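Local coordinates for protein peptidoglycan-N-acetylmuramic acid deacetylase PdaC (Bacillus subtilis subsp. subtilis str. 168, PDB 6H8N) that deacetylates N-acetylmuramic acid in peptidoglycan, which confers lysozyme resistance, and deacylates short chitin oligomers, through the zinc-bound deacetylase domain present here, at residues Q27-L32 and A39-L44; D89-I94 and G99-L104; N148-G153 and Q179-V184; K33-H38 and A168-I173; I56-L59 and E64-N67. The protein carries 1 engineered substitution. All coordinates share one frame; numbering follows the deposited sequence.

Interaction 1. Residues Q27-L32 and A39-L44; sequences QILDSL and ATFFVL
The ring of F41 points from its strand into three aliphatic side chains of helix 27-32, I28, L29 and L32, and its outermost carbon does most of the touching. F41 CZ lies 3.7 Å from L29 CD2, which approaches obliquely, and 3.9 Å from L32 CD1, which sits at the ring edge near its plane. I28 CG2 also comes in at the edge, 4.0 Å from F41 CZ, and slides past the ring in the opposite direction. L32 does double duty, since its CD1 also rests on the methyl of A39 (3.7 Å from CB). In I28 the branch CG2 lies anti to the backbone N (chi1 of -68° for CG1), which directs this methyl to the ring. No polar group takes part. In the second shell, F41 meets F16 ring to ring, their planes about 20° apart, and M58 touches it from helix 52-60. The helix itself is anchored from outside by D30, in a salt bridge with R57. Helix and strand run nearly antiparallel, their short axes 11.7 Å apart, as expected where a helix returns over its sheet in a beta-alpha-beta crossover, here strand 11-17, helix 22-35 and strand 40-43.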
# COMPACT_ATOMS: atom_id res chain seq x y z
N GLN A 27 12.81 6.17 6.04
CA GLN A 27 13.16 7.14 5.01
C GLN A 27 11.95 7.49 4.16
O GLN A 27 11.71 8.66 3.85
CB GLN A 27 14.29 6.56 4.16
CG GLN A 27 14.87 7.50 3.16
CD GLN A 27 15.86 6.84 2.23
OE1 GLN A 27 16.69 6.04 2.64
NE2 GLN A 27 15.77 7.19 0.97
N ILE A 28 11.14 6.48 3.79
CA ILE A 28 9.94 6.72 3.01
C ILE A 28 8.94 7.54 3.81
O ILE A 28 8.33 8.48 3.29
CB ILE A 28 9.37 5.38 2.54
CG1 ILE A 28 10.32 4.73 1.52
CG2 ILE A 28 7.96 5.54 1.95
CD1 ILE A 28 10.09 3.26 1.30
N LEU A 29 8.75 7.20 5.09
CA LEU A 29 7.87 7.98 5.94
C LEU A 29 8.33 9.42 6.04
O LEU A 29 7.52 10.34 6.02
CB LEU A 29 7.77 7.35 7.33
CG LEU A 29 7.02 6.02 7.38
CD1 LEU A 29 7.24 5.33 8.71
CD2 LEU A 29 5.53 6.22 7.14
N ASP A 30 9.65 9.64 6.11
CA ASP A 30 10.20 11.00 6.13
C ASP A 30 9.84 11.74 4.85
O ASP A 30 9.46 12.91 4.89
CB ASP A 30 11.72 10.98 6.26
CG ASP A 30 12.22 10.59 7.64
OD1 ASP A 30 11.44 10.52 8.61
OD2 ASP A 30 13.45 10.39 7.75
N SER A 31 9.99 11.08 3.70
CA SER A 31 9.69 11.71 2.42
C SER A 31 8.21 12.08 2.34
O SER A 31 7.85 13.16 1.89
CB SER A 31 10.03 10.76 1.26
OG SER A 31 11.39 10.39 1.22
N LEU A 32 7.33 11.15 2.73
CA LEU A 32 5.91 11.44 2.71
C LEU A 32 5.58 12.63 3.59
O LEU A 32 4.82 13.52 3.20
CB LEU A 32 5.11 10.21 3.16
CG LEU A 32 5.14 9.03 2.20
CD1 LEU A 32 4.66 7.75 2.90
CD2 LEU A 32 4.29 9.32 0.96
N ALA A 39 0.54 7.34 2.20
CA ALA A 39 0.65 6.11 1.44
C ALA A 39 0.01 4.98 2.23
O ALA A 39 -0.53 5.17 3.32
CB ALA A 39 2.11 5.80 1.11
N THR A 40 0.06 3.78 1.64
CA THR A 40 -0.51 2.59 2.24
C THR A 40 0.59 1.54 2.32
O THR A 40 1.25 1.27 1.31
CB THR A 40 -1.67 2.05 1.40
OG1 THR A 40 -2.59 3.12 1.15
CG2 THR A 40 -2.40 0.95 2.15
N PHE A 41 0.81 0.98 3.50
CA PHE A 41 1.88 0.03 3.77
C PHE A 41 1.25 -1.33 4.02
O PHE A 41 0.48 -1.49 4.97
CB PHE A 41 2.70 0.48 4.98
CG PHE A 41 3.47 1.74 4.73
CD1 PHE A 41 2.88 2.98 4.86
CD2 PHE A 41 4.80 1.68 4.31
CE1 PHE A 41 3.60 4.15 4.58
CE2 PHE A 41 5.52 2.83 4.03
CZ PHE A 41 4.92 4.07 4.18
N PHE A 42 1.58 -2.30 3.17
CA PHE A 42 1.11 -3.67 3.30
C PHE A 42 2.22 -4.44 4.00
O PHE A 42 3.27 -4.72 3.41
CB PHE A 42 0.74 -4.22 1.93
CG PHE A 42 -0.51 -3.60 1.39
CD1 PHE A 42 -1.74 -4.13 1.72
CD2 PHE A 42 -0.46 -2.45 0.59
CE1 PHE A 42 -2.91 -3.54 1.26
CE2 PHE A 42 -1.63 -1.87 0.13
CZ PHE A 42 -2.85 -2.43 0.45
N VAL A 43 1.99 -4.73 5.26
CA VAL A 43 3.03 -5.15 6.20
C VAL A 43 2.98 -6.65 6.42
O VAL A 43 1.91 -7.28 6.42
CB VAL A 43 2.95 -4.39 7.55
CG1 VAL A 43 3.13 -2.89 7.33
CG2 VAL A 43 1.66 -4.68 8.27
N LEU A 44 4.16 -7.22 6.66
CA LEU A 44 4.31 -8.60 7.07
C LEU A 44 4.18 -8.70 8.58
O LEU A 44 4.84 -7.97 9.31
CB LEU A 44 5.68 -9.13 6.64
CG LEU A 44 5.77 -9.47 5.16
CD1 LEU A 44 7.21 -9.72 4.77
CD2 LEU A 44 4.95 -10.69 4.81

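Interaction 2. Residues D89-I94 and G99-L104; sequences DTQDII and GYRPTL
Q91 and I94, one helical turn apart, close on P102, and this is where the contact is tight. The Q91 chain bends at chi2 (-65°), and its amide and P102 approach from opposite directions. Q91 NE2 donates to P102 O at 3.0 Å, with a nearly straight N-H...O of 160°; the acceptor lies close to the amide plane, and the donor is tilted slightly from the carbonyl plane. The other end of the amide rests on the pyrrolidine carbons, Q91 OE1 lying 3.5 Å from P102 CG, while it also accepts a bond from N67 ND2. The amide is thus gripped at both ends and its rotation fixed. Beside it, I94 and P102 meet tip to tip, CD1 to CG at 3.8 Å, and I94 CG2 presses against the backbone at 3.4 Å from Y100 O. The same I94 CG2 methyl reaches the Y100 ring only loosely, 4.2 Å from CD2.

Toward solvent the packing gives way. G99, with positive phi, leads the chain off the helix, and R101 contributes little more than its CG alongside Q91 NE2. Here a water replaces direct contact, donating to Q91 O at 2.7 Å and to Y100 O at 2.9 Å, so that two carbonyls are joined by one molecule. The irregular return segment is thus joined to the helix by one directional amide bond, apolar packing on P102 and a water bridge; through N67, the amide also ties this turn to strand 64-67, next to the zinc-binding H68.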
# COMPACT_ATOMS: atom_id res chain seq x y z
N ASP A 89 -3.07 -14.19 11.97
CA ASP A 89 -1.94 -13.91 12.85
C ASP A 89 -1.43 -12.49 12.64
O ASP A 89 -0.95 -11.84 13.58
CB ASP A 89 -0.78 -14.88 12.62
CG ASP A 89 -1.03 -16.27 13.18
OD1 ASP A 89 -1.98 -16.44 13.96
OD2 ASP A 89 -0.23 -17.17 12.82
N THR A 90 -1.50 -12.01 11.39
CA THR A 90 -1.03 -10.66 11.08
C THR A 90 -2.01 -9.62 11.58
O THR A 90 -1.59 -8.61 12.16
CB THR A 90 -0.76 -10.57 9.58
OG1 THR A 90 0.26 -11.52 9.27
CG2 THR A 90 -0.29 -9.18 9.19
N GLN A 91 -3.32 -9.87 11.44
CA GLN A 91 -4.31 -9.00 12.10
C GLN A 91 -4.03 -8.93 13.59
O GLN A 91 -4.05 -7.85 14.19
CB GLN A 91 -5.74 -9.51 11.88
CG GLN A 91 -6.24 -9.51 10.46
CD GLN A 91 -6.37 -8.14 9.86
OE1 GLN A 91 -5.44 -7.63 9.23
NE2 GLN A 91 -7.53 -7.53 10.03
N ASP A 92 -3.74 -10.08 14.20
CA ASP A 92 -3.60 -10.14 15.64
C ASP A 92 -2.40 -9.34 16.14
O ASP A 92 -2.51 -8.63 17.14
CB ASP A 92 -3.50 -11.60 16.11
CG ASP A 92 -4.80 -12.37 15.96
OD1 ASP A 92 -5.85 -11.75 15.74
OD2 ASP A 92 -4.75 -13.62 16.08
N ILE A 93 -1.25 -9.44 15.47
CA ILE A 93 -0.09 -8.70 15.95
C ILE A 93 -0.31 -7.20 15.78
O ILE A 93 0.07 -6.39 16.64
CB ILE A 93 1.24 -9.19 15.33
CG1 ILE A 93 2.46 -8.59 16.04
CG2 ILE A 93 1.33 -8.84 13.84
CD1 ILE A 93 2.62 -9.04 17.49
N ILE A 94 -0.92 -6.79 14.66
CA ILE A 94 -1.19 -5.38 14.45
C ILE A 94 -2.13 -4.86 15.54
O ILE A 94 -1.91 -3.79 16.11
CB ILE A 94 -1.73 -5.15 13.04
CG1 ILE A 94 -0.65 -5.46 12.01
CG2 ILE A 94 -2.28 -3.72 12.88
CD1 ILE A 94 -1.17 -5.56 10.59
N GLY A 99 -4.00 -1.55 18.34
CA GLY A 99 -5.45 -1.45 18.38
C GLY A 99 -6.11 -1.19 17.05
O GLY A 99 -7.32 -0.92 17.02
N TYR A 100 -5.35 -1.23 15.96
CA TYR A 100 -5.88 -1.01 14.61
C TYR A 100 -6.20 -2.34 13.95
O TYR A 100 -5.44 -3.31 14.10
CB TYR A 100 -4.80 -0.28 13.82
CG TYR A 100 -5.05 0.14 12.37
CD1 TYR A 100 -5.42 1.45 12.06
CD2 TYR A 100 -4.72 -0.71 11.31
CE1 TYR A 100 -5.56 1.88 10.74
CE2 TYR A 100 -4.91 -0.32 9.98
CZ TYR A 100 -5.28 1.01 9.70
OH TYR A 100 -5.38 1.48 8.38
N ARG A 101 -7.32 -2.39 13.25
CA ARG A 101 -7.75 -3.56 12.49
C ARG A 101 -7.71 -3.23 11.00
O ARG A 101 -8.61 -2.55 10.49
CB ARG A 101 -9.16 -3.98 12.90
CG ARG A 101 -9.64 -5.19 12.11
CD ARG A 101 -10.94 -5.80 12.66
NE ARG A 101 -12.07 -4.88 12.54
CZ ARG A 101 -13.33 -5.23 12.78
NH1 ARG A 101 -14.30 -4.32 12.65
NH2 ARG A 101 -13.64 -6.47 13.13
N PRO A 102 -6.73 -3.72 10.25
CA PRO A 102 -6.73 -3.48 8.80
C PRO A 102 -7.99 -4.03 8.15
O PRO A 102 -8.52 -5.06 8.56
CB PRO A 102 -5.50 -4.26 8.31
CG PRO A 102 -4.58 -4.27 9.51
CD PRO A 102 -5.52 -4.43 10.69
N THR A 103 -8.44 -3.32 7.12
CA THR A 103 -9.52 -3.80 6.27
C THR A 103 -9.03 -4.26 4.91
O THR A 103 -9.77 -4.97 4.22
CB THR A 103 -10.57 -2.70 6.06
OG1 THR A 103 -9.95 -1.59 5.44
CG2 THR A 103 -11.16 -2.25 7.39
N LEU A 104 -7.80 -3.93 4.53
CA LEU A 104 -7.24 -4.26 3.23
C LEU A 104 -6.26 -5.41 3.38
O LEU A 104 -5.43 -5.42 4.29
CB LEU A 104 -6.48 -3.07 2.64
CG LEU A 104 -7.24 -1.76 2.50
CD1 LEU A 104 -6.31 -0.67 2.02
CD2 LEU A 104 -8.40 -1.93 1.54
O HOH W 1 -5.95 -6.08 13.63

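Interaction 3. Residues N148-G153 and Q179-V184; sequences NQAGDG and QGYQLV
Y181 makes every side-chain approach in this contact, and two torsions aim it. With chi1 at -74° its CG lies anti to the carbonyl carbon, and with chi2 at 89° the ring stands across the CA-CB-CG plane, so that its outer edge is presented to the chain at A150, G151 and D152. The phenolic OH of Y181 comes to 3.2 Å from G151 CA, a close approach to the backbone of G151. Next to it, along the same edge of the ring, Y181 CE2 lies 3.7 Å from G151 C and equally far from D152 N. This D152 nitrogen sits in the ring plane, and the ring edge, with CE2 foremost, bears on the flat of the G151-D152 peptide. A150 is met through its backbone, A150 C lying 3.8 Å from Y181 OH, with its CB farther off. On the other edge, also in the plane, Q179 OE1 stands 3.4 Å from Y181 CE1. Van der Waals fit carries the contact, and no hydrogen bond joins the two segments.

D152 is engaged outside the pair: it forms a salt bridge with R196 through OD2 and takes the backbone NH of V11 on OD1. K10 makes a cation-pi contact with Y181. Ahead of the ring, G180 ends helix 163-178 with positive phi in a Schellman motif, turning the chain into strand 182-183. The contact thus lies at the surface, where the loop leaving helix 139-149 for strand 155-159 passes the entry to strand 182-183, with L176 of helix 163-178 and I12 of strand 11-17 both touching A150 and Y181.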
# COMPACT_ATOMS: atom_id res chain seq x y z
N ASN A 148 6.95 7.07 -15.85
CA ASN A 148 6.41 6.92 -17.19
C ASN A 148 5.00 6.34 -17.17
O ASN A 148 4.22 6.59 -18.09
CB ASN A 148 7.33 6.07 -18.05
CG ASN A 148 8.61 6.80 -18.41
OD1 ASN A 148 8.71 8.01 -18.26
ND2 ASN A 148 9.60 6.05 -18.86
N GLN A 149 4.65 5.56 -16.14
CA GLN A 149 3.35 4.91 -16.05
C GLN A 149 2.38 5.61 -15.11
O GLN A 149 1.20 5.25 -15.09
CB GLN A 149 3.54 3.46 -15.60
CG GLN A 149 4.30 2.61 -16.61
CD GLN A 149 4.66 1.24 -16.06
OE1 GLN A 149 3.79 0.45 -15.69
NE2 GLN A 149 5.96 0.96 -16.00
N ALA A 150 2.84 6.57 -14.33
CA ALA A 150 1.97 7.21 -13.36
C ALA A 150 0.84 7.94 -14.07
O ALA A 150 1.00 8.47 -15.18
CB ALA A 150 2.78 8.21 -12.52
N GLY A 151 -0.32 7.97 -13.42
CA GLY A 151 -1.45 8.72 -13.91
C GLY A 151 -2.50 8.78 -12.83
O GLY A 151 -2.43 8.05 -11.85
N ASP A 152 -3.45 9.69 -13.02
CA ASP A 152 -4.55 9.83 -12.08
C ASP A 152 -5.23 8.49 -11.86
O ASP A 152 -5.49 7.73 -12.80
CB ASP A 152 -5.56 10.82 -12.64
CG ASP A 152 -6.78 10.94 -11.77
OD1 ASP A 152 -6.68 11.50 -10.66
OD2 ASP A 152 -7.84 10.43 -12.21
N GLY A 153 -5.54 8.24 -10.59
CA GLY A 153 -6.30 7.09 -10.18
C GLY A 153 -5.53 5.79 -10.10
O GLY A 153 -6.11 4.77 -9.75
N GLN A 179 4.17 17.54 -9.76
CA GLN A 179 3.18 17.46 -10.83
C GLN A 179 1.76 17.73 -10.37
O GLN A 179 0.84 17.73 -11.20
CB GLN A 179 3.24 16.10 -11.53
CG GLN A 179 4.47 15.90 -12.38
CD GLN A 179 4.37 14.65 -13.18
OE1 GLN A 179 3.26 14.19 -13.46
NE2 GLN A 179 5.50 14.08 -13.56
N GLY A 180 1.53 17.96 -9.08
CA GLY A 180 0.21 18.29 -8.61
C GLY A 180 -0.65 17.12 -8.18
O GLY A 180 -1.86 17.31 -7.96
N TYR A 181 -0.09 15.93 -8.06
CA TYR A 181 -0.86 14.81 -7.54
C TYR A 181 -1.07 14.94 -6.03
O TYR A 181 -0.17 15.34 -5.30
CB TYR A 181 -0.13 13.50 -7.78
CG TYR A 181 -0.13 13.00 -9.17
CD1 TYR A 181 0.86 13.38 -10.07
CD2 TYR A 181 -1.09 12.10 -9.61
CE1 TYR A 181 0.89 12.89 -11.35
CE2 TYR A 181 -1.07 11.61 -10.89
CZ TYR A 181 -0.08 12.01 -11.76
OH TYR A 181 -0.09 11.48 -13.02
N GLN A 182 -2.26 14.54 -5.58
CA GLN A 182 -2.53 14.24 -4.18
C GLN A 182 -2.16 12.79 -3.95
O GLN A 182 -2.67 11.89 -4.61
CB GLN A 182 -4.00 14.47 -3.87
CG GLN A 182 -4.47 15.89 -4.13
CD GLN A 182 -5.96 16.02 -4.15
OE1 GLN A 182 -6.56 16.53 -3.21
NE2 GLN A 182 -6.58 15.53 -5.22
N LEU A 183 -1.23 12.57 -3.03
CA LEU A 183 -0.78 11.24 -2.65
C LEU A 183 -1.70 10.74 -1.54
O LEU A 183 -1.58 11.16 -0.39
CB LEU A 183 0.68 11.26 -2.21
CG LEU A 183 1.72 11.22 -3.34
CD1 LEU A 183 1.54 12.33 -4.36
CD2 LEU A 183 3.12 11.26 -2.73
N VAL A 184 -2.58 9.82 -1.89
CA VAL A 184 -3.67 9.39 -1.02
C VAL A 184 -3.51 7.92 -0.67
O VAL A 184 -2.80 7.16 -1.33
CB VAL A 184 -5.05 9.67 -1.66
CG1 VAL A 184 -5.15 11.14 -2.05
CG2 VAL A 184 -5.28 8.81 -2.87

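Interaction 4. Residues K33-H38 and A168-I173; sequences KKYKGH and AADEII
Y35 against I173 and D170 is a helix-to-helix contact between the C-terminal end of helix 22-35 and the middle of helix 163-178, apolar on its inner side and bridged by water on its outer side. The inner part is one methyl: I173 CG2, lying anti to the backbone N (CG1 at chi1 -71°), crosses Y35 obliquely and rests 3.6 Å from Y35 CD2 and 3.7 Å from Y35 CB. Over one face of the same ring lies the aliphatic chain of K34, its CG 4.2 Å above the plane. Farther out, D170 OD1 comes to the ring edge, near its plane, 4.2 Å from Y35 CE2, with ring and carboxylate planes 52° apart.

Solvent then joins the polar ends. One water donates to D170 OD1 at 2.7 Å and accepts from K34 NZ at 3.1 Å; a second, in the ring plane at its edge, donates to D170 OD2 and bonds Y35 OH at 2.7 Å. K34 NZ and D170 OD1 are 5.4 Å apart, so they form no direct ion pair and are bridged by water. D170 OD1 also takes S31 OG, and Y35 OH bonds K174. At K36 the chain turns with positive phi in a Schellman motif toward strand 40-43. Two neighbouring helices packed side by side outside a parallel sheet are typical of the distorted beta/alpha barrel of NodB-type deacetylases.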
# COMPACT_ATOMS: atom_id res chain seq x y z
N LYS A 33 6.16 12.67 4.80
CA LYS A 33 5.89 13.78 5.70
C LYS A 33 6.39 15.09 5.12
O LYS A 33 5.68 16.11 5.18
CB LYS A 33 6.52 13.47 7.06
CG LYS A 33 6.32 14.56 8.09
CD LYS A 33 6.58 14.04 9.51
CE LYS A 33 7.92 13.36 9.68
NZ LYS A 33 8.12 12.86 11.10
N LYS A 34 7.59 15.09 4.54
CA LYS A 34 8.18 16.31 3.98
C LYS A 34 7.31 16.87 2.87
O LYS A 34 7.10 18.09 2.79
CB LYS A 34 9.57 15.99 3.44
CG LYS A 34 10.26 17.16 2.69
CD LYS A 34 11.62 16.72 2.17
CE LYS A 34 12.23 17.73 1.21
NZ LYS A 34 13.58 17.27 0.70
N TYR A 35 6.79 16.01 2.00
CA TYR A 35 6.00 16.44 0.86
C TYR A 35 4.51 16.44 1.13
O TYR A 35 3.72 16.68 0.21
CB TYR A 35 6.37 15.62 -0.38
CG TYR A 35 7.77 15.92 -0.86
CD1 TYR A 35 8.07 17.14 -1.45
CD2 TYR A 35 8.80 15.00 -0.69
CE1 TYR A 35 9.36 17.42 -1.88
CE2 TYR A 35 10.10 15.28 -1.12
CZ TYR A 35 10.36 16.49 -1.71
OH TYR A 35 11.65 16.78 -2.13
N LYS A 36 4.10 16.22 2.38
CA LYS A 36 2.71 16.31 2.79
C LYS A 36 1.81 15.34 2.02
O LYS A 36 0.71 15.66 1.58
CB LYS A 36 2.20 17.75 2.72
CG LYS A 36 3.00 18.69 3.63
CD LYS A 36 2.30 20.03 3.85
CE LYS A 36 2.93 20.81 5.01
NZ LYS A 36 4.38 21.10 4.79
N GLY A 37 2.30 14.11 1.86
CA GLY A 37 1.55 13.05 1.24
C GLY A 37 1.37 11.87 2.19
O GLY A 37 2.00 11.80 3.25
N HIS A 38 0.50 10.94 1.80
CA HIS A 38 0.28 9.71 2.55
C HIS A 38 0.42 8.53 1.61
O HIS A 38 0.42 8.68 0.39
CB HIS A 38 -1.08 9.70 3.24
CG HIS A 38 -1.19 10.71 4.33
ND1 HIS A 38 -2.16 11.69 4.34
CD2 HIS A 38 -0.43 10.93 5.42
CE1 HIS A 38 -2.01 12.45 5.41
NE2 HIS A 38 -0.95 12.03 6.07
N ALA A 168 14.41 5.58 -4.61
CA ALA A 168 13.49 5.83 -5.71
C ALA A 168 12.19 6.44 -5.21
O ALA A 168 11.66 7.37 -5.83
CB ALA A 168 13.22 4.54 -6.48
N ALA A 169 11.66 5.92 -4.10
CA ALA A 169 10.40 6.43 -3.58
C ALA A 169 10.50 7.91 -3.22
O ALA A 169 9.55 8.66 -3.44
CB ALA A 169 9.96 5.63 -2.35
N ASP A 170 11.62 8.35 -2.65
CA ASP A 170 11.76 9.77 -2.36
C ASP A 170 11.63 10.61 -3.62
O ASP A 170 10.92 11.63 -3.62
CB ASP A 170 13.10 10.07 -1.69
CG ASP A 170 13.27 11.55 -1.37
OD1 ASP A 170 12.66 12.04 -0.41
OD2 ASP A 170 13.99 12.25 -2.12
N GLU A 171 12.32 10.22 -4.69
CA GLU A 171 12.27 10.97 -5.93
C GLU A 171 10.88 10.90 -6.56
O GLU A 171 10.39 11.90 -7.09
CB GLU A 171 13.35 10.45 -6.89
CG GLU A 171 13.36 11.16 -8.22
CD GLU A 171 14.58 10.91 -9.06
OE1 GLU A 171 15.54 10.29 -8.57
OE2 GLU A 171 14.54 11.33 -10.22
N ILE A 172 10.23 9.73 -6.50
CA ILE A 172 8.87 9.59 -7.03
C ILE A 172 7.91 10.49 -6.27
O ILE A 172 7.07 11.17 -6.86
CB ILE A 172 8.45 8.12 -6.99
CG1 ILE A 172 9.23 7.31 -8.04
CG2 ILE A 172 6.94 7.96 -7.15
CD1 ILE A 172 9.26 5.85 -7.74
N ILE A 173 8.00 10.48 -4.95
CA ILE A 173 7.14 11.33 -4.13
C ILE A 173 7.33 12.80 -4.50
O ILE A 173 6.37 13.55 -4.68
CB ILE A 173 7.40 11.07 -2.64
CG1 ILE A 173 6.87 9.68 -2.24
CG2 ILE A 173 6.77 12.18 -1.77
CD1 ILE A 173 7.44 9.15 -0.95
O HOH W 2 13.65 14.19 0.91
O HOH W 3 13.70 15.02 -1.94

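Interaction 5. Residues I56-L59 and E64-N67; sequences IRML and EVGN
M58 and L59 meet V65 with no flat group between them; the rings stand at the margins. L59 CD2 lies over one face of the Y100 ring, 3.5 Å from Y100 CE1. M58 SD lies beside the F41 side chain, 3.6 Å from F41 CB, above the plane but toward the CG end of the ring. Between these two aromatics the contact itself is aliphatic and centres on a single methyl, V65 CG2. V65 CG2 receives M58 SD at 3.7 Å and L59 CD2 at the same distance of 3.7 Å, both side chains crossing the valine at about a right angle. M58 CG adds a further touch at 3.8 Å from V65 CG2.

Torsions explain the gathering. V65 holds CG1 anti to its backbone N (chi1 174°), which leaves CG2 beside that nitrogen and turned to the helix. M58 takes the less usual conformer for a helix residue, with CG between the backbone N and the carbonyl carbon (chi1 61°); its CG and sulfur thereby come to bear on the valine while SD also reaches F41.

V65 N donates to Y100 OH, so the ring that L59 touches is also tied to the strand. The strand pairs through its backbone with strand 40-43 and leads directly to H68, one of the zinc ligands. The helix-strand packing is the return leg of a beta-alpha-beta crossover from strand 40-43 through helix 52-60 to the parallel strand 64-67, within the polysaccharide deacetylase domain.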
# COMPACT_ATOMS: atom_id res chain seq x y z
N ILE A 56 3.58 1.87 14.64
CA ILE A 56 3.01 3.03 15.31
C ILE A 56 3.31 4.31 14.53
O ILE A 56 2.42 5.15 14.35
CB ILE A 56 3.47 3.11 16.78
CG1 ILE A 56 2.98 1.90 17.59
CG2 ILE A 56 3.02 4.43 17.41
CD1 ILE A 56 1.49 1.78 17.68
N ARG A 57 4.55 4.48 14.07
CA ARG A 57 4.89 5.70 13.36
C ARG A 57 4.07 5.86 12.08
O ARG A 57 3.55 6.95 11.79
CB ARG A 57 6.38 5.75 13.04
CG ARG A 57 6.76 7.05 12.37
CD ARG A 57 8.25 7.25 12.07
NE ARG A 57 8.28 8.45 11.25
CZ ARG A 57 9.17 8.76 10.33
NH1 ARG A 57 10.23 7.99 10.11
NH2 ARG A 57 8.98 9.85 9.60
N MET A 58 3.93 4.79 11.29
CA MET A 58 3.21 4.96 10.04
C MET A 58 1.76 5.34 10.29
O MET A 58 1.21 6.18 9.56
CB MET A 58 3.36 3.74 9.13
CG MET A 58 2.85 2.47 9.65
SD MET A 58 3.21 1.06 8.52
CE MET A 58 4.96 1.04 8.30
N LEU A 59 1.14 4.77 11.33
CA LEU A 59 -0.24 5.13 11.69
C LEU A 59 -0.32 6.54 12.23
O LEU A 59 -1.24 7.29 11.89
CB LEU A 59 -0.78 4.15 12.73
CG LEU A 59 -1.07 2.73 12.25
CD1 LEU A 59 -1.35 1.84 13.47
CD2 LEU A 59 -2.25 2.72 11.31
N GLU A 64 -2.12 4.51 5.82
CA GLU A 64 -2.99 3.35 5.96
C GLU A 64 -2.12 2.10 6.02
O GLU A 64 -1.06 2.04 5.39
CB GLU A 64 -3.98 3.28 4.79
CG GLU A 64 -4.99 2.14 4.92
CD GLU A 64 -6.14 2.24 3.96
OE1 GLU A 64 -6.03 2.88 2.91
OE2 GLU A 64 -7.21 1.64 4.26
N VAL A 65 -2.57 1.11 6.78
CA VAL A 65 -1.86 -0.15 6.94
C VAL A 65 -2.75 -1.28 6.47
O VAL A 65 -3.90 -1.41 6.91
CB VAL A 65 -1.42 -0.37 8.40
CG1 VAL A 65 -0.81 -1.77 8.59
CG2 VAL A 65 -0.44 0.70 8.79
N GLY A 66 -2.20 -2.13 5.60
CA GLY A 66 -2.87 -3.32 5.12
C GLY A 66 -2.09 -4.56 5.51
O GLY A 66 -0.94 -4.50 5.93
N ASN A 67 -2.75 -5.70 5.35
CA ASN A 67 -2.21 -7.00 5.76
C ASN A 67 -1.55 -7.70 4.57
O ASN A 67 -2.19 -7.87 3.53
CB ASN A 67 -3.41 -7.81 6.28
CG ASN A 67 -3.05 -9.16 6.86
OD1 ASN A 67 -2.26 -9.93 6.30
ND2 ASN A 67 -3.71 -9.49 7.96

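From the N terminus, interaction 1 closes first, folding helix 22-35 onto strand 40-43. Interaction 5 then closes the short turn from helix 52-60 into strand 64-67, neighbour of 40-43 in the sheet, and interaction 2 does the same where helix 80-98 runs into the loop before strand 104-105. These three follow in series. Interaction 4 reaches across 129 residues to helix 163-178; interactions 5 and 2 nest inside its loop, whereas interactions 1 and 3 cross it. Interaction 3 joins the loop after helix 139-149 to the residue leading into strand 182-183, where L183 O meets H38 N and so returns the last strand to the first units of the fold.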